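Local coordinates for caspase Nc subunit 1 (Drosophila melanogaster, PDB 2FP3), which is an initiator caspase, a cysteine protease of apoptosis that sets off the cascade of caspases carrying out cell death, here as its catalytic domain, at residues M55-N60 with N126-V131; N68-P73 with I80-D85; L179-A184 with T233-A238; Y243-D248 with G284-K289; L114-T119 with K161-T166. The protein carries 2 engineered substitutions. All blocks are in the same frame, centred on the assembly; numbering follows the deposited sequence.

In the fold
Along the chain, contacts 1, 3 and 4 follow in series; contact 2 falls within the span enclosed by contact 1, and contact 5 interleaves with contact 1 and closes before contact 3 opens. The mixed caspase sheet ties them together. Contacts 1 and 3 share it through neighbouring strands 130-139 and 177-181, and contact 5 packs on it, Phe164 meeting both Phe130 and Leu179; the centres of these three lie about 16 to 21 Å apart. Contacts 2, 3 and 4 are about 17 to 18 Å from one another, centre to centre. The sheet core thus carries the inferred active-site residue at a strand end, in contact 3, with the loops of contacts 2 and 4 nearby.

Contact 1 (M55-N60 with N126-V131)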
# COMPACT_ATOMS: atom_id res chain seq x y z
N MET A 55 6.30 -12.26 11.27
CA MET A 55 6.67 -10.85 11.36
C MET A 55 7.44 -10.63 12.67
O MET A 55 6.98 -9.92 13.57
CB MET A 55 5.42 -9.96 11.38
CG MET A 55 4.64 -9.98 10.09
SD MET A 55 5.59 -9.29 8.73
CE MET A 55 5.11 -7.56 8.80
N GLN A 56 8.62 -11.23 12.76
CA GLN A 56 9.41 -11.12 13.99
C GLN A 56 10.91 -10.84 13.84
O GLN A 56 11.62 -10.76 14.84
CB GLN A 56 9.19 -12.40 14.81
CG GLN A 56 9.13 -13.65 13.95
CD GLN A 56 8.67 -14.89 14.71
OE1 GLN A 56 7.54 -14.95 15.21
NE2 GLN A 56 9.54 -15.89 14.79
N SER A 57 11.40 -10.68 12.61
CA SER A 57 12.82 -10.40 12.38
C SER A 57 13.11 -9.00 12.89
O SER A 57 12.18 -8.23 13.11
CB SER A 57 13.16 -10.46 10.89
OG SER A 57 12.95 -9.20 10.27
N ARG A 58 14.38 -8.65 13.07
CA ARG A 58 14.63 -7.30 13.56
C ARG A 58 15.16 -6.27 12.57
O ARG A 58 15.30 -5.11 12.93
CB ARG A 58 15.49 -7.30 14.83
CG ARG A 58 16.68 -8.21 14.87
CD ARG A 58 17.21 -8.22 16.29
NE ARG A 58 18.31 -9.15 16.51
CZ ARG A 58 18.83 -9.42 17.70
NH1 ARG A 58 18.34 -8.81 18.78
NH2 ARG A 58 19.83 -10.28 17.82
N PHE A 59 15.44 -6.67 11.34
CA PHE A 59 15.90 -5.70 10.35
C PHE A 59 15.28 -5.97 8.98
O PHE A 59 15.49 -5.22 8.03
CB PHE A 59 17.43 -5.71 10.23
CG PHE A 59 18.13 -5.45 11.53
CD1 PHE A 59 18.69 -6.49 12.26
CD2 PHE A 59 18.15 -4.17 12.07
CE1 PHE A 59 19.25 -6.26 13.51
CE2 PHE A 59 18.71 -3.93 13.32
CZ PHE A 59 19.26 -4.98 14.04
N ASN A 60 14.49 -7.03 8.90
CA ASN A 60 13.84 -7.42 7.66
C ASN A 60 12.32 -7.51 7.84
O ASN A 60 11.67 -8.34 7.21
CB ASN A 60 14.39 -8.77 7.22
CG ASN A 60 15.77 -8.67 6.61
OD1 ASN A 60 15.91 -8.22 5.48
ND2 ASN A 60 16.79 -9.09 7.34
N ASN A 126 14.98 -11.22 1.50
CA ASN A 126 14.92 -11.62 2.89
C ASN A 126 13.89 -10.91 3.75
O ASN A 126 13.83 -11.14 4.96
CB ASN A 126 16.31 -11.47 3.50
CG ASN A 126 17.36 -12.26 2.74
OD1 ASN A 126 17.15 -13.45 2.43
ND2 ASN A 126 18.48 -11.63 2.43
N THR A 127 13.08 -10.05 3.14
CA THR A 127 12.09 -9.33 3.91
C THR A 127 10.94 -10.24 4.28
O THR A 127 10.67 -11.24 3.60
CB THR A 127 11.55 -8.10 3.14
OG1 THR A 127 10.82 -7.28 4.06
CG2 THR A 127 10.62 -8.52 1.99
N GLU A 128 10.25 -9.88 5.36
CA GLU A 128 9.13 -10.67 5.82
C GLU A 128 7.82 -10.21 5.21
O GLU A 128 6.85 -10.97 5.20
CB GLU A 128 9.00 -10.58 7.35
CG GLU A 128 10.12 -11.28 8.13
CD GLU A 128 10.05 -11.01 9.62
OE1 GLU A 128 10.24 -9.86 10.04
OE2 GLU A 128 9.80 -11.97 10.37
N CYS A 129 7.78 -8.98 4.69
CA CYS A 129 6.54 -8.43 4.15
C CYS A 129 6.75 -7.36 3.07
O CYS A 129 7.68 -6.55 3.15
CB CYS A 129 5.73 -7.84 5.32
SG CYS A 129 4.20 -6.98 4.89
N PHE A 130 5.88 -7.35 2.06
CA PHE A 130 6.00 -6.36 1.00
C PHE A 130 4.75 -5.50 0.85
O PHE A 130 3.65 -6.02 0.70
CB PHE A 130 6.29 -7.03 -0.34
CG PHE A 130 6.44 -6.06 -1.47
CD1 PHE A 130 7.67 -5.45 -1.72
CD2 PHE A 130 5.34 -5.70 -2.25
CE1 PHE A 130 7.80 -4.49 -2.72
CE2 PHE A 130 5.46 -4.74 -3.25
CZ PHE A 130 6.68 -4.13 -3.49
N VAL A 131 4.93 -4.19 0.88
CA VAL A 131 3.82 -3.27 0.71
C VAL A 131 4.18 -2.24 -0.35
O VAL A 131 5.24 -1.60 -0.27
CB VAL A 131 3.48 -2.50 2.01
CG1 VAL A 131 2.39 -1.48 1.74
CG2 VAL A 131 3.01 -3.48 3.09
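The carboxylate of Glu128 is the flat group on which Gln56 and Ser57 converge. Gln56 N reaches OE2 on its syn side (2.8 Å from Gln56 N to Glu128 OE2), and Ser57 N reaches OE1 on the syn side, 31° out of the carboxylate plane. The hydroxyl Ser57 OG instead comes from above that plane, on the same face as Ser57 N, and donates to Glu128 OE1 over 2.8 Å. A weak bond from Ser57 N to OE2 completes the pincer. The glutamate reaches this far because its chain runs extended beyond CG (chi2 173°). Alongside, Glu128 N donates to Asn60 O at 2.8 Å, while the serine hydroxyl also accepts from Asn60 N, an ST motif that closes the turn 57-60. On the apolar side Met55, bent at chi2 and chi3, lays its SD along Glu128 CB and its CE against Cys129 CB, 3.5 Å away. The contact joins the loop preceding strand 62-68 to the lead-in and start of strand 130-139, where the backbones of Cys129 and Val131 hydrogen-bond to Val63. Glu128 also forms salt bridges with Lys54 through OE2 and with Arg61 through OE1. A buried carboxylate gripped by two backbone amides, a hydroxyl and two cationic side chains is probably held ionised, and its rotation about the last torsion is fixed from several directions.

Contact 2 (N68-P73 with I80-D85)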
# COMPACT_ATOMS: atom_id res chain seq x y z
N ASN A 68 4.68 8.13 -5.50
CA ASN A 68 3.72 9.22 -5.48
C ASN A 68 3.91 10.12 -6.72
O ASN A 68 4.78 10.99 -6.73
CB ASN A 68 3.90 10.06 -4.21
CG ASN A 68 2.65 10.83 -3.82
OD1 ASN A 68 1.71 10.94 -4.60
ND2 ASN A 68 2.64 11.37 -2.60
N ILE A 69 3.10 9.89 -7.75
CA ILE A 69 3.16 10.67 -8.98
C ILE A 69 2.29 11.91 -8.81
O ILE A 69 1.10 11.80 -8.50
CB ILE A 69 2.63 9.85 -10.18
CG1 ILE A 69 3.39 8.53 -10.29
CG2 ILE A 69 2.75 10.65 -11.46
CD1 ILE A 69 2.90 7.63 -11.39
N MET A 70 2.86 13.10 -9.02
CA MET A 70 2.06 14.30 -8.84
C MET A 70 2.16 15.36 -9.93
O MET A 70 1.69 16.47 -9.75
CB MET A 70 2.39 14.92 -7.49
CG MET A 70 3.86 15.14 -7.24
SD MET A 70 4.16 15.59 -5.53
CE MET A 70 3.67 17.32 -5.57
N ASP A 71 2.76 15.00 -11.06
CA ASP A 71 2.88 15.94 -12.17
C ASP A 71 2.48 15.28 -13.47
O ASP A 71 2.92 14.17 -13.79
CB ASP A 71 4.31 16.47 -12.27
CG ASP A 71 4.62 17.54 -11.23
OD1 ASP A 71 5.80 17.92 -11.10
OD2 ASP A 71 3.68 18.00 -10.54
N TYR A 72 1.64 15.97 -14.24
CA TYR A 72 1.14 15.44 -15.50
C TYR A 72 1.27 16.47 -16.63
O TYR A 72 1.73 17.59 -16.39
CB TYR A 72 -0.32 15.01 -15.30
CG TYR A 72 -0.47 14.00 -14.19
CD1 TYR A 72 -0.60 14.40 -12.86
CD2 TYR A 72 -0.41 12.63 -14.46
CE1 TYR A 72 -0.66 13.46 -11.83
CE2 TYR A 72 -0.46 11.68 -13.44
CZ TYR A 72 -0.59 12.10 -12.13
OH TYR A 72 -0.63 11.17 -11.12
N PRO A 73 0.89 16.10 -17.87
CA PRO A 73 0.95 16.97 -19.05
C PRO A 73 1.00 18.47 -18.76
O PRO A 73 1.85 19.18 -19.31
CB PRO A 73 -0.28 16.56 -19.82
CG PRO A 73 -0.21 15.07 -19.69
CD PRO A 73 0.20 14.85 -18.23
N ILE A 80 -2.03 18.57 -5.73
CA ILE A 80 -1.50 19.36 -4.64
C ILE A 80 -1.91 18.76 -3.30
O ILE A 80 -3.08 18.47 -3.07
CB ILE A 80 -1.99 20.83 -4.72
CG1 ILE A 80 -1.46 21.47 -6.01
CG2 ILE A 80 -1.54 21.61 -3.49
CD1 ILE A 80 -1.84 22.93 -6.18
N GLY A 81 -0.93 18.57 -2.42
CA GLY A 81 -1.19 17.99 -1.12
C GLY A 81 -0.71 16.55 -1.07
O GLY A 81 -0.73 15.90 -0.02
N ALA A 82 -0.26 16.04 -2.22
CA ALA A 82 0.23 14.68 -2.32
C ALA A 82 1.44 14.42 -1.44
O ALA A 82 1.54 13.37 -0.79
CB ALA A 82 0.57 14.36 -3.78
N GLU A 83 2.38 15.37 -1.41
CA GLU A 83 3.58 15.20 -0.60
C GLU A 83 3.21 14.97 0.86
O GLU A 83 3.96 14.35 1.61
CB GLU A 83 4.49 16.43 -0.71
CG GLU A 83 3.87 17.75 -0.29
CD GLU A 83 2.73 18.18 -1.20
OE1 GLU A 83 2.93 18.24 -2.43
OE2 GLU A 83 1.63 18.45 -0.67
N LYS A 84 2.04 15.44 1.26
CA LYS A 84 1.58 15.26 2.63
C LYS A 84 1.39 13.77 2.89
O LYS A 84 1.58 13.28 4.01
CB LYS A 84 0.26 16.01 2.86
CG LYS A 84 0.01 16.44 4.30
CD LYS A 84 -0.13 15.26 5.27
CE LYS A 84 -0.46 15.75 6.67
NZ LYS A 84 -0.66 14.64 7.64
N ASP A 85 0.99 13.04 1.85
CA ASP A 85 0.78 11.60 1.97
C ASP A 85 2.13 10.88 2.08
O ASP A 85 2.31 9.98 2.91
CB ASP A 85 -0.02 11.08 0.78
CG ASP A 85 -1.41 11.70 0.67
OD1 ASP A 85 -2.05 11.90 1.72
OD2 ASP A 85 -1.86 11.98 -0.46
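The loop that leaves strand 62-68 meets the first turn of helix 82-95 here, and Asn68 makes the link: its ND2 donates to Ala82 O across 2.9 Å. The oxygen lies close to the amide plane of Asn68, yet the donor stands above the carbonyl plane, 72° out of it. Asp85 N, the helical partner of the same oxygen, arrives from the other face of that plane at 2.7 Å, leaving Ala82 O held between two donors. The asparagine side chain swings its CG away from its own backbone N (chi1 -157°), which brings the amide alongside Ala82, with OD1 3.7 Å from the methyl CB. Strand, loop and helix form the first beta-alpha connection of the caspase fold close to the active site, the Met70 side chain being about 8 Å from that of His137, the catalytic histidine by similarity. Outside partners hold the Asn68 amide too: ND2 bonds Ser86 OG, its strongest partner, and OD1 bonds Arg79. Farther out, Met70 packs its CB on the Ala82 methyl at 4.2 Å. Its chain then bends at chi3 and crosses Glu83, whose carboxylate is less surely placed, at about a right angle.

Contact 3 (L179-A184 with T233-A238); sequences LMFPFA and TLVCYA. Engineered in segment 179-184: Ala184 (natural residue Cys).
Three backbone hydrogen bonds join strand 177-181 to strand 233-237 in parallel. Leu179 N donates to Leu234 O (2.8 Å), Cys236 N to Leu179 O (2.9 Å) and Phe181 N to Cys236 O (2.9 Å). The segment axes lie 4.7 Å apart at an angle of 11°. Side chains meet on both faces of this pair. On one, Leu179 sets CD1 against Thr233 CG2 at 3.9 Å, and the Phe181 ring takes Val235 CG1 at its edge, 3.8 Å from CE1. On the other, Met180 curls at chi3 (84°) to bring its CE 3.8 Å from Cys236 CB. Tyr255 of helix 251-266 covers both Met180 and Cys236, whereas Met132 and Leu134 of strand 130-139 touch Phe181. Past the strand ends, Ala184, an engineered replacement of the natural cysteine at the inferred catalytic position, brings its CB to 4.4 Å from Tyr237 CD1. The tyrosine hydroxyl is in turn hydrogen-bonded to Asp299 and Lys161. The two strands come from the large and small subunit portions of the caspase fold, so these straight backbone bonds and buried apolar side chains hold the halves in one continuous sheet. The substituted residue carries no thiol, and the inferred nucleophile is therefore absent from this model.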
# COMPACT_ATOMS: atom_id res chain seq x y z
N LEU A 179 -0.76 -4.53 -1.94
CA LEU A 179 -0.67 -3.59 -3.06
C LEU A 179 -1.77 -2.54 -2.88
O LEU A 179 -2.95 -2.87 -2.90
CB LEU A 179 -0.85 -4.34 -4.37
CG LEU A 179 -0.01 -5.62 -4.54
CD1 LEU A 179 -0.36 -6.31 -5.85
CD2 LEU A 179 1.47 -5.29 -4.50
N MET A 180 -1.37 -1.29 -2.69
CA MET A 180 -2.33 -0.21 -2.46
C MET A 180 -2.40 0.87 -3.53
O MET A 180 -1.39 1.50 -3.86
CB MET A 180 -2.04 0.46 -1.12
CG MET A 180 -2.07 -0.47 0.07
SD MET A 180 -1.99 0.43 1.63
CE MET A 180 -3.73 0.86 1.86
N PHE A 181 -3.61 1.10 -4.04
CA PHE A 181 -3.85 2.12 -5.05
C PHE A 181 -4.96 3.03 -4.53
O PHE A 181 -6.10 2.95 -4.97
CB PHE A 181 -4.31 1.47 -6.35
CG PHE A 181 -3.45 0.33 -6.79
CD1 PHE A 181 -3.68 -0.96 -6.31
CD2 PHE A 181 -2.41 0.54 -7.68
CE1 PHE A 181 -2.89 -2.03 -6.72
CE2 PHE A 181 -1.61 -0.53 -8.09
CZ PHE A 181 -1.86 -1.81 -7.61
N PRO A 182 -4.63 3.89 -3.56
CA PRO A 182 -5.60 4.81 -2.96
C PRO A 182 -6.33 5.75 -3.93
O PRO A 182 -7.29 6.43 -3.55
CB PRO A 182 -4.77 5.56 -1.91
CG PRO A 182 -3.37 5.49 -2.46
CD PRO A 182 -3.29 4.09 -2.99
N PHE A 183 -5.90 5.78 -5.18
CA PHE A 183 -6.53 6.64 -6.16
C PHE A 183 -6.91 5.81 -7.38
O PHE A 183 -6.17 5.78 -8.37
CB PHE A 183 -5.59 7.77 -6.55
CG PHE A 183 -5.24 8.68 -5.42
CD1 PHE A 183 -6.11 9.70 -5.03
CD2 PHE A 183 -4.04 8.53 -4.72
CE1 PHE A 183 -5.80 10.54 -3.97
CE2 PHE A 183 -3.72 9.37 -3.66
CZ PHE A 183 -4.60 10.38 -3.28
N ALA A 184 -8.05 5.14 -7.30
CA ALA A 184 -8.54 4.30 -8.39
C ALA A 184 -9.86 4.82 -8.95
O ALA A 184 -10.30 5.93 -8.63
CB ALA A 184 -8.69 2.86 -7.91
N THR A 233 -1.98 -12.13 -1.18
CA THR A 233 -1.99 -10.75 -1.61
C THR A 233 -3.28 -9.99 -1.30
O THR A 233 -4.37 -10.53 -1.38
CB THR A 233 -1.74 -10.66 -3.13
OG1 THR A 233 -0.53 -11.36 -3.46
CG2 THR A 233 -1.62 -9.21 -3.57
N LEU A 234 -3.12 -8.73 -0.92
CA LEU A 234 -4.25 -7.85 -0.66
C LEU A 234 -4.12 -6.68 -1.63
O LEU A 234 -3.02 -6.13 -1.81
CB LEU A 234 -4.23 -7.32 0.77
CG LEU A 234 -4.50 -8.26 1.95
CD1 LEU A 234 -4.43 -7.43 3.24
CD2 LEU A 234 -5.87 -8.92 1.82
N VAL A 235 -5.22 -6.32 -2.28
CA VAL A 235 -5.24 -5.19 -3.19
C VAL A 235 -6.22 -4.21 -2.58
O VAL A 235 -7.42 -4.49 -2.49
CB VAL A 235 -5.69 -5.57 -4.61
CG1 VAL A 235 -5.72 -4.33 -5.50
CG2 VAL A 235 -4.72 -6.60 -5.19
N CYS A 236 -5.71 -3.07 -2.14
CA CYS A 236 -6.53 -2.06 -1.48
C CYS A 236 -6.83 -0.87 -2.37
O CYS A 236 -5.97 -0.40 -3.11
CB CYS A 236 -5.82 -1.61 -0.20
SG CYS A 236 -5.19 -3.02 0.74
N TYR A 237 -8.07 -0.40 -2.29
CA TYR A 237 -8.53 0.73 -3.09
C TYR A 237 -9.24 1.74 -2.20
O TYR A 237 -9.62 1.42 -1.08
CB TYR A 237 -9.55 0.27 -4.13
CG TYR A 237 -9.24 -1.01 -4.86
CD1 TYR A 237 -8.35 -1.02 -5.92
CD2 TYR A 237 -9.89 -2.20 -4.52
CE1 TYR A 237 -8.10 -2.18 -6.64
CE2 TYR A 237 -9.64 -3.37 -5.23
CZ TYR A 237 -8.74 -3.36 -6.30
OH TYR A 237 -8.49 -4.50 -7.03
N ALA A 238 -9.43 2.95 -2.71
CA ALA A 238 -10.15 4.00 -2.00
C ALA A 238 -11.41 4.20 -2.84
O ALA A 238 -11.68 5.29 -3.34
CB ALA A 238 -9.32 5.27 -1.96

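Contact 4 (Y243-D248 with G284-K289)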
# COMPACT_ATOMS: atom_id res chain seq x y z
N TYR A 243 -13.55 12.84 -5.92
CA TYR A 243 -12.15 13.23 -5.83
C TYR A 243 -11.92 14.45 -4.96
O TYR A 243 -10.82 14.63 -4.44
CB TYR A 243 -11.56 13.44 -7.24
CG TYR A 243 -12.50 13.95 -8.33
CD1 TYR A 243 -12.13 13.89 -9.67
CD2 TYR A 243 -13.76 14.48 -8.02
CE1 TYR A 243 -12.99 14.35 -10.68
CE2 TYR A 243 -14.62 14.94 -9.02
CZ TYR A 243 -14.22 14.87 -10.34
OH TYR A 243 -15.07 15.31 -11.34
N VAL A 244 -12.95 15.28 -4.79
CA VAL A 244 -12.83 16.48 -3.96
C VAL A 244 -13.38 16.20 -2.57
O VAL A 244 -14.54 15.80 -2.42
CB VAL A 244 -13.59 17.68 -4.59
CG1 VAL A 244 -13.39 18.93 -3.74
CG2 VAL A 244 -13.10 17.92 -6.01
N THR A 245 -12.56 16.41 -1.54
CA THR A 245 -12.97 16.17 -0.16
C THR A 245 -12.22 17.09 0.80
O THR A 245 -11.15 17.60 0.47
CB THR A 245 -12.69 14.70 0.25
OG1 THR A 245 -13.41 13.82 -0.61
CG2 THR A 245 -13.12 14.45 1.69
N HIS A 246 -12.79 17.30 1.99
CA HIS A 246 -12.17 18.13 3.01
C HIS A 246 -11.87 19.54 2.50
O HIS A 246 -10.94 20.19 2.96
CB HIS A 246 -10.88 17.44 3.50
CG HIS A 246 -10.26 18.08 4.70
ND1 HIS A 246 -9.54 19.26 4.63
CD2 HIS A 246 -10.22 17.70 6.00
CE1 HIS A 246 -9.10 19.57 5.84
NE2 HIS A 246 -9.50 18.64 6.68
N ARG A 247 -12.67 19.99 1.54
CA ARG A 247 -12.52 21.32 0.93
C ARG A 247 -11.17 21.53 0.22
O ARG A 247 -11.06 22.37 -0.67
CB ARG A 247 -12.72 22.43 1.97
CG ARG A 247 -11.43 22.89 2.66
CD ARG A 247 -11.63 24.17 3.45
NE ARG A 247 -10.37 24.71 3.94
CZ ARG A 247 -9.63 24.14 4.89
NH1 ARG A 247 -10.04 23.00 5.45
NH2 ARG A 247 -8.49 24.69 5.27
N ASP A 248 -10.15 20.78 0.63
CA ASP A 248 -8.82 20.90 0.02
C ASP A 248 -8.05 19.58 -0.01
O ASP A 248 -6.87 19.53 0.36
CB ASP A 248 -8.00 21.98 0.76
CG ASP A 248 -7.71 21.61 2.22
OD1 ASP A 248 -8.67 21.37 2.98
OD2 ASP A 248 -6.52 21.57 2.60
N GLY A 284 -15.35 6.37 5.43
CA GLY A 284 -16.72 6.39 4.95
C GLY A 284 -17.62 7.31 5.75
O GLY A 284 -18.33 8.14 5.19
N ASN A 285 -17.60 7.15 7.07
CA ASN A 285 -18.43 7.97 7.94
C ASN A 285 -17.92 9.41 7.94
O ASN A 285 -17.12 9.79 8.79
CB ASN A 285 -18.40 7.42 9.37
CG ASN A 285 -19.34 8.16 10.31
OD1 ASN A 285 -19.36 7.92 11.51
ND2 ASN A 285 -20.14 9.07 9.75
N LYS A 286 -18.39 10.20 6.98
CA LYS A 286 -17.97 11.59 6.89
C LYS A 286 -18.80 12.41 5.91
O LYS A 286 -20.02 12.30 5.86
CB LYS A 286 -16.49 11.67 6.52
CG LYS A 286 -16.17 11.14 5.13
CD LYS A 286 -14.72 11.40 4.77
CE LYS A 286 -14.38 12.88 4.83
NZ LYS A 286 -15.19 13.70 3.88
N ARG A 287 -18.11 13.24 5.12
CA ARG A 287 -18.76 14.11 4.14
C ARG A 287 -18.30 13.88 2.70
O ARG A 287 -17.30 13.20 2.46
CB ARG A 287 -18.51 15.57 4.54
CG ARG A 287 -17.04 15.86 4.79
CD ARG A 287 -16.82 17.24 5.40
NE ARG A 287 -15.41 17.45 5.73
CZ ARG A 287 -14.93 18.56 6.29
NH1 ARG A 287 -15.74 19.57 6.59
NH2 ARG A 287 -13.63 18.66 6.55
N THR A 288 -19.05 14.45 1.77
CA THR A 288 -18.77 14.37 0.33
C THR A 288 -18.26 13.03 -0.21
O THR A 288 -17.29 12.99 -0.97
CB THR A 288 -17.79 15.49 -0.10
OG1 THR A 288 -17.57 15.43 -1.51
CG2 THR A 288 -16.46 15.36 0.62
N LYS A 289 -18.91 11.94 0.17
CA LYS A 289 -18.54 10.59 -0.29
C LYS A 289 -19.35 9.51 0.42
O LYS A 289 -19.06 8.32 0.29
CB LYS A 289 -17.04 10.34 -0.06
CG LYS A 289 -16.62 10.24 1.40
CD LYS A 289 -15.12 9.94 1.52
CE LYS A 289 -14.27 11.07 0.97
NZ LYS A 289 -12.81 10.79 1.12
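Thr245 CB, the start of the side chain that enters the facing loop, stands 3.8 Å from Thr288 CG2. The hydroxyl OG1 donates weakly to Val244 O; Lys289, crossing at about a right angle, merely packs its CE beside it, 3.3 Å from Thr245 OG1. The other branch, CG2, lies anti to the backbone N (chi1 -59° for OG1) and ends among three side chains, 3.6 Å from Thr288 CG2 and beside the ammonium ends of Lys286 and Lys289. The two loops, one leading into helix 251-266 and the other leaving helix 272-284, come together at the surface of the small-subunit part of the caspase fold; Trp254 of the former helix backs them, its ring meeting that of His246 and making a cation-pi contact with Lys286. One hydrogen bond spans the loops, from Thr288 OG1 to Val244 O at 3.2 Å. Lys286 folds back on its own loop, NZ donating to Arg287 O. At the outer margin the extended Arg287 presents the edge of its guanidinium to His246, NH2 lying 3.6 Å from CD2, with the two planes 85° apart. His246 ND1 donates to Asp248 OD1 at 2.8 Å, less certainly because the model is strained there.

Contact 5 (L114-T119 with K161-T166)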
# COMPACT_ATOMS: atom_id res chain seq x y z
N LEU A 114 11.71 0.13 -11.83
CA LEU A 114 11.89 0.28 -10.39
C LEU A 114 11.30 -0.93 -9.68
O LEU A 114 11.93 -1.52 -8.80
CB LEU A 114 11.15 1.51 -9.86
CG LEU A 114 11.52 2.90 -10.36
CD1 LEU A 114 10.64 3.91 -9.63
CD2 LEU A 114 13.00 3.19 -10.11
N LEU A 115 10.08 -1.27 -10.06
CA LEU A 115 9.35 -2.38 -9.48
C LEU A 115 10.16 -3.65 -9.53
O LEU A 115 10.33 -4.34 -8.52
CB LEU A 115 8.01 -2.55 -10.20
CG LEU A 115 7.11 -3.72 -9.79
CD1 LEU A 115 6.84 -3.70 -8.30
CD2 LEU A 115 5.81 -3.60 -10.57
N THR A 116 10.69 -3.96 -10.71
CA THR A 116 11.48 -5.16 -10.91
C THR A 116 12.76 -5.13 -10.08
O THR A 116 13.16 -6.14 -9.51
CB THR A 116 11.87 -5.32 -12.39
OG1 THR A 116 10.68 -5.28 -13.19
CG2 THR A 116 12.59 -6.63 -12.60
N MET A 117 13.40 -3.97 -10.04
CA MET A 117 14.64 -3.79 -9.30
C MET A 117 14.38 -4.03 -7.81
O MET A 117 15.19 -4.62 -7.08
CB MET A 117 15.13 -2.36 -9.52
CG MET A 117 16.64 -2.20 -9.62
SD MET A 117 17.08 -0.46 -9.85
CE MET A 117 16.51 -0.16 -11.53
N VAL A 118 13.23 -3.56 -7.35
CA VAL A 118 12.87 -3.71 -5.96
C VAL A 118 12.50 -5.14 -5.62
O VAL A 118 13.05 -5.71 -4.67
CB VAL A 118 11.73 -2.74 -5.60
CG1 VAL A 118 11.15 -3.08 -4.24
CG2 VAL A 118 12.27 -1.31 -5.60
N THR A 119 11.60 -5.75 -6.39
CA THR A 119 11.18 -7.11 -6.10
C THR A 119 12.30 -8.12 -6.30
O THR A 119 12.25 -9.21 -5.74
CB THR A 119 9.94 -7.52 -6.92
OG1 THR A 119 10.09 -7.12 -8.28
CG2 THR A 119 8.70 -6.84 -6.35
N LYS A 161 -0.53 -5.81 -11.26
CA LYS A 161 -0.77 -6.94 -10.36
C LYS A 161 0.00 -8.17 -10.79
O LYS A 161 0.66 -8.82 -9.98
CB LYS A 161 -2.26 -7.29 -10.31
CG LYS A 161 -3.16 -6.19 -9.79
CD LYS A 161 -4.62 -6.60 -9.85
CE LYS A 161 -5.51 -5.42 -9.48
NZ LYS A 161 -6.94 -5.80 -9.37
N ASP A 162 -0.09 -8.49 -12.08
CA ASP A 162 0.57 -9.66 -12.65
C ASP A 162 2.05 -9.73 -12.35
O ASP A 162 2.64 -10.81 -12.33
CB ASP A 162 0.33 -9.69 -14.16
CG ASP A 162 -1.08 -10.13 -14.51
OD1 ASP A 162 -2.03 -9.68 -13.85
OD2 ASP A 162 -1.24 -10.92 -15.47
N HIS A 163 2.67 -8.58 -12.12
CA HIS A 163 4.08 -8.57 -11.82
C HIS A 163 4.37 -9.41 -10.57
O HIS A 163 5.48 -9.91 -10.40
CB HIS A 163 4.58 -7.15 -11.60
CG HIS A 163 6.03 -7.08 -11.24
ND1 HIS A 163 6.47 -7.05 -9.94
CD2 HIS A 163 7.14 -7.12 -12.02
CE1 HIS A 163 7.79 -7.08 -9.93
NE2 HIS A 163 8.22 -7.12 -11.18
N PHE A 164 3.37 -9.57 -9.72
CA PHE A 164 3.55 -10.31 -8.48
C PHE A 164 3.23 -11.79 -8.54
O PHE A 164 3.09 -12.44 -7.51
CB PHE A 164 2.76 -9.64 -7.36
CG PHE A 164 3.23 -8.24 -7.07
CD1 PHE A 164 4.23 -8.02 -6.12
CD2 PHE A 164 2.73 -7.15 -7.79
CE1 PHE A 164 4.72 -6.73 -5.89
CE2 PHE A 164 3.22 -5.86 -7.57
CZ PHE A 164 4.22 -5.64 -6.62
N GLN A 165 3.13 -12.35 -9.75
CA GLN A 165 2.89 -13.79 -9.89
C GLN A 165 4.18 -14.47 -9.42
O GLN A 165 5.28 -13.95 -9.63
CB GLN A 165 2.59 -14.14 -11.34
CG GLN A 165 3.62 -13.61 -12.33
CD GLN A 165 3.36 -14.07 -13.75
OE1 GLN A 165 3.44 -15.26 -14.06
NE2 GLN A 165 3.05 -13.12 -14.64
N THR A 166 4.04 -15.64 -8.80
CA THR A 166 5.20 -16.37 -8.28
C THR A 166 6.37 -16.45 -9.26
O THR A 166 7.53 -16.37 -8.86
CB THR A 166 4.81 -17.80 -7.89
OG1 THR A 166 4.58 -18.58 -9.07
CG2 THR A 166 3.54 -17.80 -7.06
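The last turns of helix 108-119 face the type I turn Asp162-Gln165 that follows helix 157-162, with CA atoms of Thr116 and His163 8.2 Å apart. Leu115 and His163 extend toward each other from opposite directions. The leucine is set over one face of the imidazole, a CH-pi contact with CG 3.5 Å from the ring centroid and 19° off the normal. Both side chains hold CG anti to the backbone N (chi1 177° and 178°), which points them at each other. Leu115 also uses its CD1 branch, touching Phe164 CZ at 3.7 Å, and Thr119 adds its methyl CG2 at 4.0 Å from Phe164 CE1. Within the turn, the His163 ring directs an edge at the face of the Phe164 ring, roughly at right angles. Packing of side chains carries most of the contact. Beneath it runs the central sheet: Leu115 rests on Leu65 of strand 62-68, while Phe164 meets Phe130 of strand 130-139 and Leu179 of strand 177-181.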